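Local coordinates for protein putative Zn-dependent Alcohol Dehydrogenase (Rhodobacter sphaeroides, PDB 3IV6) that binds S-adenosylmethionine in a Rossmann-like alpha/beta domain and, despite its alcohol dehydrogenase name, is probably a methyltransferase of unknown substrate, at residues F123-E126 with E127-A131; K171-P175 with S176-F180; T203-E206 with W207-R211; V230-A233 with R234-T238. All coordinates share one frame; numbering follows the deposited sequence.

Contact 1. Residues F123-E126 with E127-A131; sequences FTTE and EARRA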
# COMPACT_ATOMS: atom_id res chain seq x y z
N PHE A 123 -1.81 -3.60 -5.26
CA PHE A 123 -1.51 -3.60 -6.69
C PHE A 123 -1.57 -4.97 -7.37
O PHE A 123 -1.46 -6.03 -6.74
CB PHE A 123 -0.12 -2.99 -6.97
CG PHE A 123 0.08 -1.60 -6.41
CD1 PHE A 123 -0.95 -0.65 -6.47
CD2 PHE A 123 1.30 -1.24 -5.86
CE1 PHE A 123 -0.80 0.61 -5.96
CE2 PHE A 123 1.49 0.05 -5.35
CZ PHE A 123 0.40 0.99 -5.40
N THR A 124 -1.75 -4.90 -8.68
CA THR A 124 -1.42 -6.01 -9.56
C THR A 124 0.08 -5.93 -9.78
O THR A 124 0.73 -4.98 -9.34
CB THR A 124 -2.08 -5.88 -10.93
OG1 THR A 124 -1.64 -4.67 -11.58
CG2 THR A 124 -3.61 -5.93 -10.81
N THR A 125 0.65 -6.92 -10.45
CA THR A 125 2.08 -6.94 -10.68
C THR A 125 2.58 -5.77 -11.56
O THR A 125 3.51 -5.09 -11.17
CB THR A 125 2.50 -8.26 -11.29
OG1 THR A 125 1.96 -9.30 -10.49
CG2 THR A 125 4.00 -8.36 -11.30
N GLU A 126 1.98 -5.54 -12.72
CA GLU A 126 2.36 -4.38 -13.51
C GLU A 126 2.06 -3.03 -12.82
O GLU A 126 2.77 -2.04 -13.04
CB GLU A 126 1.72 -4.40 -14.90
CG GLU A 126 0.19 -4.30 -14.88
CD GLU A 126 -0.34 -2.87 -15.07
OE1 GLU A 126 0.47 -1.94 -15.28
OE2 GLU A 126 -1.58 -2.68 -15.01
N GLU A 127 1.02 -2.97 -12.02
CA GLU A 127 0.78 -1.78 -11.23
C GLU A 127 1.93 -1.59 -10.18
O GLU A 127 2.49 -0.49 -10.03
CB GLU A 127 -0.56 -1.87 -10.52
CG GLU A 127 -1.73 -1.28 -11.19
CD GLU A 127 -2.91 -1.05 -10.20
OE1 GLU A 127 -3.31 -2.01 -9.51
OE2 GLU A 127 -3.42 0.11 -10.12
N ALA A 128 2.27 -2.66 -9.47
CA ALA A 128 3.36 -2.59 -8.50
C ALA A 128 4.69 -2.20 -9.13
O ALA A 128 5.47 -1.46 -8.51
CB ALA A 128 3.49 -3.89 -7.69
N ARG A 129 4.97 -2.68 -10.34
CA ARG A 129 6.19 -2.26 -11.03
C ARG A 129 6.19 -0.74 -11.22
O ARG A 129 7.08 -0.06 -10.76
CB ARG A 129 6.38 -2.97 -12.38
CG ARG A 129 6.62 -4.44 -12.27
CD ARG A 129 6.46 -5.07 -13.59
NE ARG A 129 6.52 -6.53 -13.53
CZ ARG A 129 5.99 -7.34 -14.44
NH1 ARG A 129 5.34 -6.81 -15.48
NH2 ARG A 129 6.08 -8.66 -14.31
N ARG A 130 5.16 -0.20 -11.87
CA ARG A 130 5.02 1.25 -12.00
C ARG A 130 5.16 2.00 -10.65
O ARG A 130 5.81 3.04 -10.57
CB ARG A 130 3.71 1.59 -12.70
CG ARG A 130 3.77 1.42 -14.21
CD ARG A 130 2.54 2.01 -14.89
NE ARG A 130 1.37 1.15 -14.71
CZ ARG A 130 0.23 1.52 -14.13
NH1 ARG A 130 0.07 2.76 -13.65
NH2 ARG A 130 -0.74 0.64 -14.03
N ALA A 131 4.53 1.48 -9.61
CA ALA A 131 4.63 2.09 -8.29
C ALA A 131 6.08 2.20 -7.81
O ALA A 131 6.52 3.28 -7.43
CB ALA A 131 3.79 1.34 -7.27
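T124 and E127 form a capping box at the start of helix 125-139. E127 N donates to T124 OG1 at 3.2 Å. The T124 hydroxyl lies between its own backbone N and carbonyl carbon (chi1 61°), which aims OG1 at the first turn. The return bond, from T124 N to E127 OE1, is weak at 3.4 Å. E127 OE1 also has a salt bridge to K10. A128 N bonds to T124 O at 2.8 Å.

F123 precedes the cap and lays its side chain against the helix. Its CB meets A128 CB at 3.8 Å, and CE2 packs on the A131 methyl. The F123 ring also touches I99 and the bound S-adenosylmethionine.

E126 and R130 lie side by side, one turn apart. R130 NH2 and NE reach E126 OE1 at 3.1 and 3.3 Å, on its syn side and in the guanidinium plane. R130 NH1 bonds to T100 O. Were R130 a leucine, the E126 carboxylate would probably lose its charge partner and T100 O this donor.

This capped helix links strands 113-117 and 143-149, a beta-alpha-beta unit of the Rossmann-like fold.

Contact 2. Residues K171-P175 with S176-F180; sequences KFFDP and SDKTF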
# COMPACT_ATOMS: atom_id res chain seq x y z
N LYS A 171 -12.35 -18.14 -12.75
CA LYS A 171 -12.97 -16.92 -13.27
C LYS A 171 -12.46 -15.62 -12.60
O LYS A 171 -12.50 -14.55 -13.21
CB LYS A 171 -14.51 -17.03 -13.18
CG LYS A 171 -15.29 -15.80 -13.58
CD LYS A 171 -16.77 -16.00 -13.33
CE LYS A 171 -17.51 -14.70 -13.26
NZ LYS A 171 -17.13 -13.95 -14.46
N PHE A 172 -11.98 -15.73 -11.36
CA PHE A 172 -11.54 -14.57 -10.59
C PHE A 172 -10.17 -14.75 -9.91
O PHE A 172 -9.70 -13.86 -9.19
CB PHE A 172 -12.59 -14.18 -9.54
CG PHE A 172 -12.76 -15.19 -8.43
CD1 PHE A 172 -13.84 -16.05 -8.41
CD2 PHE A 172 -11.82 -15.29 -7.40
CE1 PHE A 172 -14.00 -16.99 -7.38
CE2 PHE A 172 -11.98 -16.23 -6.36
CZ PHE A 172 -13.07 -17.07 -6.36
N PHE A 173 -9.53 -15.89 -10.13
CA PHE A 173 -8.19 -16.06 -9.62
C PHE A 173 -7.22 -16.69 -10.63
O PHE A 173 -7.44 -17.80 -11.13
CB PHE A 173 -8.22 -16.87 -8.33
CG PHE A 173 -6.85 -17.27 -7.82
CD1 PHE A 173 -5.98 -16.32 -7.28
CD2 PHE A 173 -6.44 -18.60 -7.87
CE1 PHE A 173 -4.72 -16.69 -6.79
CE2 PHE A 173 -5.18 -18.97 -7.39
CZ PHE A 173 -4.33 -18.01 -6.85
N ASP A 174 -6.15 -15.96 -10.93
CA ASP A 174 -5.16 -16.36 -11.93
C ASP A 174 -3.94 -16.90 -11.21
O ASP A 174 -3.19 -16.16 -10.59
CB ASP A 174 -4.81 -15.16 -12.83
CG ASP A 174 -3.73 -15.48 -13.87
OD1 ASP A 174 -3.14 -16.57 -13.81
OD2 ASP A 174 -3.47 -14.62 -14.75
N PRO A 175 -3.74 -18.21 -11.27
CA PRO A 175 -2.67 -18.87 -10.51
C PRO A 175 -1.29 -18.59 -11.07
O PRO A 175 -0.34 -18.76 -10.31
CB PRO A 175 -2.99 -20.35 -10.66
CG PRO A 175 -4.38 -20.40 -11.22
CD PRO A 175 -4.56 -19.17 -12.02
N SER A 176 -1.18 -18.17 -12.33
CA SER A 176 0.11 -17.82 -12.95
C SER A 176 0.94 -16.87 -12.08
O SER A 176 2.14 -17.12 -11.86
CB SER A 176 -0.11 -17.20 -14.33
OG SER A 176 -0.53 -15.86 -14.20
N ASP A 177 0.30 -15.80 -11.59
CA ASP A 177 0.94 -14.87 -10.65
C ASP A 177 0.11 -14.58 -9.40
O ASP A 177 0.41 -13.62 -8.68
CB ASP A 177 1.31 -13.53 -11.32
CG ASP A 177 0.09 -12.73 -11.79
OD1 ASP A 177 -1.00 -13.32 -12.01
OD2 ASP A 177 0.23 -11.49 -11.95
N LYS A 178 -0.93 -15.38 -9.17
CA LYS A 178 -1.74 -15.23 -7.97
C LYS A 178 -2.49 -13.88 -7.86
O LYS A 178 -2.43 -13.19 -6.84
CB LYS A 178 -0.88 -15.51 -6.73
CG LYS A 178 -0.10 -16.83 -6.88
CD LYS A 178 0.95 -17.02 -5.80
CE LYS A 178 2.24 -16.29 -6.12
NZ LYS A 178 3.26 -16.49 -5.03
N THR A 179 -3.21 -13.52 -8.91
CA THR A 179 -4.00 -12.31 -8.85
C THR A 179 -5.46 -12.63 -8.64
O THR A 179 -6.01 -13.45 -9.35
CB THR A 179 -3.88 -11.50 -10.15
OG1 THR A 179 -2.50 -11.30 -10.45
CG2 THR A 179 -4.53 -10.16 -10.00
N PHE A 180 -6.09 -11.97 -7.68
CA PHE A 180 -7.52 -12.08 -7.46
C PHE A 180 -8.30 -10.93 -8.10
O PHE A 180 -7.85 -9.78 -8.05
CB PHE A 180 -7.81 -12.09 -5.98
CG PHE A 180 -7.50 -13.39 -5.31
CD1 PHE A 180 -8.35 -14.47 -5.43
CD2 PHE A 180 -6.38 -13.50 -4.51
CE1 PHE A 180 -8.08 -15.65 -4.79
CE2 PHE A 180 -6.10 -14.70 -3.88
CZ PHE A 180 -6.95 -15.77 -4.02
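F173 and F180 make the tight side of this hairpin. Their rings form an offset stack, with centroids 4.4 Å apart and planes at 29°. F173 CD1 sits over the centre of the F180 ring. The F173 ring gets there with CG anti to the backbone N (chi1 172°). F172 brings its ring edge to F180, with F172 CD2 and F180 CD1 4.1 Å apart. F180 also packs on L159 and I160 of helix 154-164. With F180 cut back to alanine, a gap would probably open between the F173 ring and that helix, and F173 could turn more freely.

The backbone between strands 173-174 and 179-181 closes as an antiparallel beta hairpin. D174 N bonds to T179 O at 3.0 Å, and T179 N returns to D174 O at 3.1 Å. K178 N makes a weak third bond to D174 O. K178 and T179 thus both face D174, a G1 beta bulge, and K178 takes the left-handed backbone conformation (phi 63°) usual at this position.

The turn side is looser and more exposed. D174 OD1 accepts from S176 N at 2.9 Å and from S176 OG at 2.7 Å, both from one face of the carboxylate. D174 OD2 lies 3.9 Å from D177 OD1, a closeness of like charges that may raise their affinity for protons. D177 OD2 is probably hydrogen-bonded to T125 OG1, and K178 NZ reaches D218 and D221.

Contact 3. Residues T203-E206 with W207-R211; sequences TLLE and WYRRR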
# COMPACT_ATOMS: atom_id res chain seq x y z
N THR A 203 -20.10 -2.52 3.81
CA THR A 203 -19.00 -1.64 3.51
C THR A 203 -17.80 -2.46 3.02
O THR A 203 -17.11 -2.06 2.09
CB THR A 203 -18.68 -0.65 4.65
OG1 THR A 203 -19.85 0.10 4.97
CG2 THR A 203 -17.63 0.35 4.21
N LEU A 204 -17.62 -3.65 3.57
CA LEU A 204 -16.49 -4.47 3.14
C LEU A 204 -16.65 -4.88 1.69
O LEU A 204 -15.80 -4.56 0.84
CB LEU A 204 -16.30 -5.67 4.06
CG LEU A 204 -15.75 -5.22 5.42
CD1 LEU A 204 -15.53 -6.38 6.40
CD2 LEU A 204 -14.46 -4.43 5.19
N LEU A 205 -17.76 -5.59 1.44
CA LEU A 205 -18.12 -6.10 0.13
C LEU A 205 -17.86 -5.04 -0.90
O LEU A 205 -17.22 -5.31 -1.91
CB LEU A 205 -19.59 -6.46 0.09
CG LEU A 205 -20.08 -7.20 -1.17
CD1 LEU A 205 -19.58 -8.62 -1.09
CD2 LEU A 205 -21.59 -7.17 -1.32
N GLU A 206 -18.36 -3.84 -0.66
CA GLU A 206 -18.23 -2.80 -1.68
C GLU A 206 -16.77 -2.37 -1.88
O GLU A 206 -16.29 -2.26 -3.01
CB GLU A 206 -19.13 -1.60 -1.37
CG GLU A 206 -19.26 -0.57 -2.53
CD GLU A 206 -19.77 -1.20 -3.84
OE1 GLU A 206 -20.44 -2.28 -3.79
OE2 GLU A 206 -19.49 -0.61 -4.91
N TRP A 207 -16.08 -2.15 -0.76
CA TRP A 207 -14.64 -1.90 -0.75
C TRP A 207 -13.87 -2.96 -1.56
O TRP A 207 -13.00 -2.64 -2.37
CB TRP A 207 -14.22 -1.99 0.68
CG TRP A 207 -12.84 -1.58 0.98
CD1 TRP A 207 -12.18 -0.50 0.49
CD2 TRP A 207 -11.96 -2.22 1.88
NE1 TRP A 207 -10.92 -0.44 1.03
CE2 TRP A 207 -10.77 -1.49 1.90
CE3 TRP A 207 -12.07 -3.36 2.69
CZ2 TRP A 207 -9.69 -1.85 2.68
CZ3 TRP A 207 -10.98 -3.72 3.48
CH2 TRP A 207 -9.81 -2.97 3.46
N TYR A 208 -14.17 -4.22 -1.32
CA TYR A 208 -13.53 -5.28 -2.07
C TYR A 208 -13.84 -5.21 -3.56
O TYR A 208 -12.94 -5.35 -4.38
CB TYR A 208 -13.88 -6.67 -1.48
CG TYR A 208 -12.84 -7.12 -0.49
CD1 TYR A 208 -11.62 -7.66 -0.92
CD2 TYR A 208 -13.03 -6.97 0.88
CE1 TYR A 208 -10.65 -8.05 -0.04
CE2 TYR A 208 -12.03 -7.36 1.80
CZ TYR A 208 -10.85 -7.90 1.32
OH TYR A 208 -9.85 -8.30 2.20
N ARG A 209 -15.10 -5.00 -3.90
CA ARG A 209 -15.53 -4.97 -5.30
C ARG A 209 -14.89 -3.80 -6.04
O ARG A 209 -14.56 -3.92 -7.22
CB ARG A 209 -17.05 -4.89 -5.39
CG ARG A 209 -17.76 -6.21 -5.16
CD ARG A 209 -19.24 -6.00 -4.86
NE ARG A 209 -19.80 -4.89 -5.62
CZ ARG A 209 -20.45 -5.01 -6.77
NH1 ARG A 209 -20.62 -6.21 -7.31
NH2 ARG A 209 -20.92 -3.94 -7.39
N ARG A 210 -14.73 -2.68 -5.35
CA ARG A 210 -14.16 -1.48 -5.95
C ARG A 210 -12.64 -1.57 -6.03
O ARG A 210 -12.00 -0.75 -6.69
CB ARG A 210 -14.57 -0.24 -5.16
CG ARG A 210 -16.08 -0.03 -5.07
CD ARG A 210 -16.42 1.37 -4.60
NE ARG A 210 -17.85 1.65 -4.69
CZ ARG A 210 -18.42 2.77 -4.27
NH1 ARG A 210 -17.68 3.72 -3.71
NH2 ARG A 210 -19.73 2.94 -4.39
N ARG A 211 -12.07 -2.57 -5.36
CA ARG A 211 -10.63 -2.64 -5.18
C ARG A 211 -9.95 -3.25 -6.40
O ARG A 211 -8.74 -3.13 -6.58
CB ARG A 211 -10.29 -3.46 -3.93
CG ARG A 211 -9.72 -2.63 -2.78
CD ARG A 211 -9.89 -3.35 -1.45
NE ARG A 211 -8.90 -4.41 -1.28
CZ ARG A 211 -8.58 -4.95 -0.10
NH1 ARG A 211 -9.17 -4.52 1.00
NH2 ARG A 211 -7.68 -5.92 -0.04
O HOH W 1 -19.95 -1.25 -8.23
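E206 is held by two consecutive arginines, one on each carboxylate oxygen. R209 NE bonds to E206 OE1 at 3.3 Å, coming from above the carboxylate plane. R210 NE bonds to E206 OE2 at 2.8 Å and uses the anti lone pair of that oxygen. The R210 guanidinium stands almost upright to the carboxylate, with the planes 88° apart. The R209 guanidinium is turned less steeply. The E206 chain leaves with CG opposite the backbone N (chi1 -169°) and bends at chi2 (57°). That bend carries the carboxylate forward, toward the C-terminal end of the helix, where both arginines lie. A water adds a weak bridge, 3.0 Å from R209 NH2 and 3.4 Å from E206 OE2. Together these bonds restrict how the carboxylate can turn.

The buried side of the helix is apolar and aromatic. L204 and W207 lie side by side, and L204 CD2 meets W207 CE3 at 3.6 Å. W207 also makes edge-to-face contacts with W14 and H196. Its side chain comes within about 7 Å of the bound S-adenosylmethionine at the nearest atoms. Y208 packs edge-to-face with F182.

The backbone keeps regular helical bonds, including Y208 N to L204 O at 2.7 Å. This is an amphipathic helix, 201-210, with aromatic residues buried and an i to i+3 and i to i+4 salt-bridge network on its more polar side.

Contact 4. Residues V230-A233 with R234-T238; sequences VVNA and RGYVT
N232 reaches from the loop after helix 219-226 to Y236 and V237, where the chain enters its next strand. Its CB lies against the Y236 ring, 3.7 Å from Y236 CD1. CG stands beside the N232 backbone N (chi1 -70°), and this turns the amide toward V237. The two ends of the amide have different partners. OD1 accepts from V237 N at 2.7 Å, a fairly straight bond (159°) nearly along the C=O axis. OD1 also lies at the edge of the Y236 ring, 3.6 Å from CD1, and touches V237 CB. ND2 donates to the carbonyl oxygens of L226 and H228. One side chain therefore ties the end of the helix, the loop and the start of the strand. Both ends of its amide are engaged, which should fix its rotation.

The backbone turn is held less firmly. G235 N makes a weak bond to N232 O at 3.3 Å. A water sits inside the turn and bridges three backbone atoms. It donates to V231 O at 2.7 Å and to G235 O at 2.7 Å, and it accepts from R234 N at 2.9 Å. G235 has phi 120°, and with its psi any CB would press on the carbonyl oxygen of R234.

V231 CG1 and V237 CG2 pack at 4.1 Å. These valines face helix 125-139, V231 against R129 and C132 and V237 against L136. The turn joins helix 219-226 to strand 237-244, the edge strand of the seven-stranded sheet, which pairs with strand 251-258.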
# COMPACT_ATOMS: atom_id res chain seq x y z
N VAL A 230 11.17 -3.10 -15.94
CA VAL A 230 10.38 -1.88 -15.87
C VAL A 230 10.86 -0.99 -14.73
O VAL A 230 10.87 0.26 -14.84
CB VAL A 230 8.86 -2.17 -15.73
CG1 VAL A 230 8.07 -0.90 -15.34
CG2 VAL A 230 8.34 -2.71 -16.98
N VAL A 231 11.28 -1.63 -13.63
CA VAL A 231 11.73 -0.91 -12.45
C VAL A 231 13.20 -0.52 -12.54
O VAL A 231 13.66 0.36 -11.82
CB VAL A 231 11.44 -1.69 -11.14
CG1 VAL A 231 11.79 -0.85 -9.92
CG2 VAL A 231 9.98 -2.11 -11.09
N ASN A 232 13.93 -1.18 -13.42
CA ASN A 232 15.34 -0.85 -13.59
C ASN A 232 15.58 -0.10 -14.88
O ASN A 232 16.73 0.12 -15.32
CB ASN A 232 16.18 -2.11 -13.51
CG ASN A 232 16.20 -2.66 -12.13
OD1 ASN A 232 17.09 -2.34 -11.33
ND2 ASN A 232 15.18 -3.45 -11.79
N ALA A 233 14.48 0.34 -15.47
CA ALA A 233 14.51 1.00 -16.75
C ALA A 233 15.27 2.31 -16.64
O ALA A 233 15.77 2.82 -17.64
CB ALA A 233 13.09 1.25 -17.27
N ARG A 234 15.38 2.85 -15.42
CA ARG A 234 16.06 4.14 -15.28
C ARG A 234 17.21 4.09 -14.29
O ARG A 234 17.43 5.01 -13.52
CB ARG A 234 15.05 5.27 -14.99
CG ARG A 234 13.88 5.33 -16.02
CD ARG A 234 13.26 6.73 -16.23
NE ARG A 234 12.06 7.00 -15.42
CZ ARG A 234 10.80 7.06 -15.89
NH1 ARG A 234 10.54 6.86 -17.18
NH2 ARG A 234 9.80 7.34 -15.06
N GLY A 235 17.99 3.01 -14.33
CA GLY A 235 19.10 2.85 -13.41
C GLY A 235 18.86 1.60 -12.61
O GLY A 235 17.72 1.17 -12.47
N TYR A 236 19.92 1.00 -12.09
CA TYR A 236 19.73 -0.29 -11.44
C TYR A 236 19.48 -0.17 -9.94
O TYR A 236 20.12 0.62 -9.23
CB TYR A 236 20.90 -1.21 -11.75
CG TYR A 236 20.87 -1.75 -13.18
CD1 TYR A 236 19.88 -2.63 -13.59
CD2 TYR A 236 21.85 -1.38 -14.10
CE1 TYR A 236 19.84 -3.13 -14.89
CE2 TYR A 236 21.83 -1.88 -15.40
CZ TYR A 236 20.82 -2.75 -15.79
OH TYR A 236 20.77 -3.26 -17.08
N VAL A 237 18.54 -1.00 -9.49
CA VAL A 237 18.02 -0.99 -8.13
C VAL A 237 18.77 -1.93 -7.21
O VAL A 237 19.24 -2.98 -7.62
CB VAL A 237 16.55 -1.42 -8.18
CG1 VAL A 237 16.02 -1.82 -6.82
CG2 VAL A 237 15.70 -0.34 -8.86
N THR A 238 18.86 -1.57 -5.93
CA THR A 238 19.67 -2.31 -4.99
C THR A 238 18.84 -2.66 -3.77
O THR A 238 18.34 -1.78 -3.09
CB THR A 238 20.85 -1.44 -4.52
OG1 THR A 238 21.65 -1.07 -5.65
CG2 THR A 238 21.68 -2.14 -3.44
O HOH W 2 15.27 2.37 -12.53

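Overall arrangement
From the N terminus, the four contacts follow one another in series; none nests or crosses. Contact 1 starts helix 125-139, between strands 113-117 and 143-149 of the main sheet. Contact 2 closes the hairpin of strands 173-174 and 179-181, which strand 213-215 extends. It touches contact 1 through D177 OD2 and T125 OG1, 3.1 Å apart and probably hydrogen-bonded. Contact 3 closes no loop but lies along helix 201-210, without touching the others. Contact 4 turns the chain from helix 219-226 into edge strand 237-244 and packs on contact 1 through R129. Contact 1 thus links the hairpin and the edge turn. Contacts 3 and 4 lie on opposite sides of the chain's centre.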